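Local coordinates for periplasmic binding protein (Thermotoga lettingae TMO, PDB 4RY8) that binds 5-methylthioribose, probably as the periplasmic solute-binding component of a sugar transporter, at residues L104-D107 and P112-E115. Sequence-based numbering, arbitrary orientation.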
ATOM      1  N   LEU C 104      -1.377 -18.951  -2.302  1.00 17.67           N
ATOM      2  CA  LEU C 104      -2.089 -19.768  -1.258  1.00 17.18           C
ATOM      3  C   LEU C 104      -1.402 -19.546   0.058  1.00 19.64           C
ATOM      4  O   LEU C 104      -0.179 -19.782   0.178  1.00 22.08           O
ATOM      5  CB  LEU C 104      -1.982 -21.251  -1.610  1.00 18.48           C
ATOM      6  CG  LEU C 104      -2.594 -22.236  -0.582  1.00 18.89           C
ATOM      7  CD1 LEU C 104      -4.067 -21.997  -0.660  1.00 19.22           C
ATOM      8  CD2 LEU C 104      -2.249 -23.661  -0.919  1.00 25.37           C
ATOM      9  N   VAL C 105      -2.186 -19.190   1.072  1.00 23.04           N
ATOM     10  CA  VAL C 105      -1.675 -18.858   2.381  1.00 22.28           C
ATOM     11  C   VAL C 105      -1.524 -20.142   3.189  1.00 27.75           C
ATOM     12  O   VAL C 105      -2.483 -20.864   3.363  1.00 20.51           O
ATOM     13  CB  VAL C 105      -2.654 -17.902   3.097  1.00 22.05           C
ATOM     14  CG1 VAL C 105      -2.277 -17.721   4.568  1.00 35.56           C
ATOM     15  CG2 VAL C 105      -2.721 -16.582   2.353  1.00 27.85           C
ATOM     16  N   VAL C 106      -0.326 -20.463   3.663  1.00 25.20           N
ATOM     17  CA  VAL C 106      -0.181 -21.690   4.501  1.00 27.61           C
ATOM     18  C   VAL C 106       0.521 -21.438   5.834  1.00 29.20           C
ATOM     19  O   VAL C 106       1.614 -20.855   5.894  1.00 28.46           O
ATOM     20  CB  VAL C 106       0.458 -22.864   3.697  1.00 29.81           C
ATOM     21  CG1 VAL C 106       1.479 -22.345   2.727  1.00 37.95           C
ATOM     22  CG2 VAL C 106       1.083 -23.925   4.595  1.00 29.53           C
ATOM     23  N   ASP C 107      -0.124 -21.922   6.900  1.00 34.54           N
ATOM     24  CA  ASP C 107       0.359 -21.806   8.275  1.00 32.80           C
ATOM     25  C   ASP C 107       1.456 -22.824   8.564  1.00 28.81           C
ATOM     26  O   ASP C 107       1.284 -23.698   9.389  1.00 34.28           O
ATOM     27  CB  ASP C 107      -0.819 -22.028   9.264  1.00 45.86           C
ATOM     28  CG  ASP C 107      -0.419 -21.874  10.745  1.00 37.17           C
ATOM     29  OD1 ASP C 107       0.620 -21.267  11.056  1.00 44.61           O
ATOM     30  OD2 ASP C 107      -1.172 -22.354  11.612  1.00 53.97           O
ATOM     31  N   PRO C 112       7.550 -21.288   1.813  1.00 21.92           N
ATOM     32  CA  PRO C 112       7.482 -19.947   1.345  1.00 20.69           C
ATOM     33  C   PRO C 112       6.239 -19.702   0.539  1.00 19.81           C
ATOM     34  O   PRO C 112       5.766 -20.601  -0.193  1.00 22.28           O
ATOM     35  CB  PRO C 112       8.738 -19.787   0.466  1.00 22.62           C
ATOM     36  CG  PRO C 112       9.550 -20.993   0.690  1.00 24.61           C
ATOM     37  CD  PRO C 112       8.667 -22.045   1.236  1.00 27.32           C
ATOM     38  N   GLU C 113       5.714 -18.491   0.691  1.00 19.22           N
ATOM     39  CA  GLU C 113       4.583 -18.019  -0.034  1.00 19.05           C
ATOM     40  C   GLU C 113       4.979 -16.872  -0.988  1.00 20.25           C
ATOM     41  O   GLU C 113       5.395 -15.791  -0.560  1.00 23.33           O
ATOM     42  CB  GLU C 113       3.511 -17.540   0.924  1.00 21.02           C
ATOM     43  CG  GLU C 113       2.956 -18.591   1.846  1.00 24.39           C
ATOM     44  CD  GLU C 113       1.988 -17.990   2.852  1.00 33.11           C
ATOM     45  OE1 GLU C 113       1.362 -16.934   2.547  1.00 28.73           O
ATOM     46  OE2 GLU C 113       1.824 -18.563   3.959  1.00 27.22           O
ATOM     47  N   ILE C 114       4.832 -17.137  -2.284  1.00 19.53           N
ATOM     48  CA  ILE C 114       4.979 -16.127  -3.351  1.00 21.85           C
ATOM     49  C   ILE C 114       3.641 -15.428  -3.590  1.00 19.76           C
ATOM     50  O   ILE C 114       2.600 -16.075  -3.728  1.00 23.36           O
ATOM     51  CB  ILE C 114       5.503 -16.761  -4.667  1.00 21.07           C
ATOM     52  CG1 ILE C 114       6.837 -17.477  -4.407  1.00 33.65           C
ATOM     53  CG2 ILE C 114       5.686 -15.690  -5.725  1.00 24.27           C
ATOM     54  CD1 ILE C 114       7.364 -18.340  -5.543  1.00 27.43           C
ATOM     55  N   GLU C 115       3.640 -14.105  -3.595  1.00 24.98           N
ATOM     56  CA  GLU C 115       2.504 -13.382  -4.127  1.00 20.02           C
ATOM     57  C   GLU C 115       2.919 -12.072  -4.707  1.00 18.78           C
ATOM     58  O   GLU C 115       4.089 -11.675  -4.581  1.00 25.78           O
ATOM     59  CB  GLU C 115       1.476 -13.116  -3.026  1.00 23.54           C
ATOM     60  CG  GLU C 115       2.060 -12.433  -1.807  1.00 22.65           C
ATOM     61  CD  GLU C 115       0.982 -11.741  -1.006  1.00 45.07           C
ATOM     62  OE1 GLU C 115       0.516 -12.321   0.010  1.00 27.95           O
ATOM     63  OE2 GLU C 115       0.592 -10.637  -1.422  1.00 26.53           O
TER
HETATM   64  O   HOH W   1       1.512 -17.967  -1.806  1.00 27.68           O
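The carboxylate of Glu113 reaches across to the backbone of Val105 and Val106, where its OE2 accepts a hydrogen bond from Val106 N at 2.9 Å. The N-H comes down on the group from above the carboxylate plane, 72° out of it, and the bond is moderately bent at 152°. Glu113 gets there with CG anti to its own carbonyl carbon (chi1 -62°) and the chain extended beyond. On the way Glu113 CG passes 3.7 Å from Leu104 O, and Glu113 OE1 rests 3.6 Å from Val105 CA. CG1 of Val106 flanks the same chain, 4.1 Å from Glu113 CG. A single water ties the strand to the loop as well, accepting from Leu104 N and donating to Ile114 O at 2.9 Å. In this periplasmic-binding-protein fold, 104-107 belongs to the loop leaving strand 98-102, and 113-115 is the next parallel strand, set between 98-102 and 278-280. Glu113 OE2 also lies 3.0 Å from Val106 O, two acceptors that would repel; Lys277 NZ forms a salt bridge with Glu113 OE2 and a hydrogen bond with Val106 O, which probably offsets this. Cutting Glu113 back to an alanine is likely to leave Val106 N without this acceptor and Lys277 without its carboxylate mate. Farther out, Arg163 of the second subunit salt-bridges Glu113 OE1 and packs on Val105.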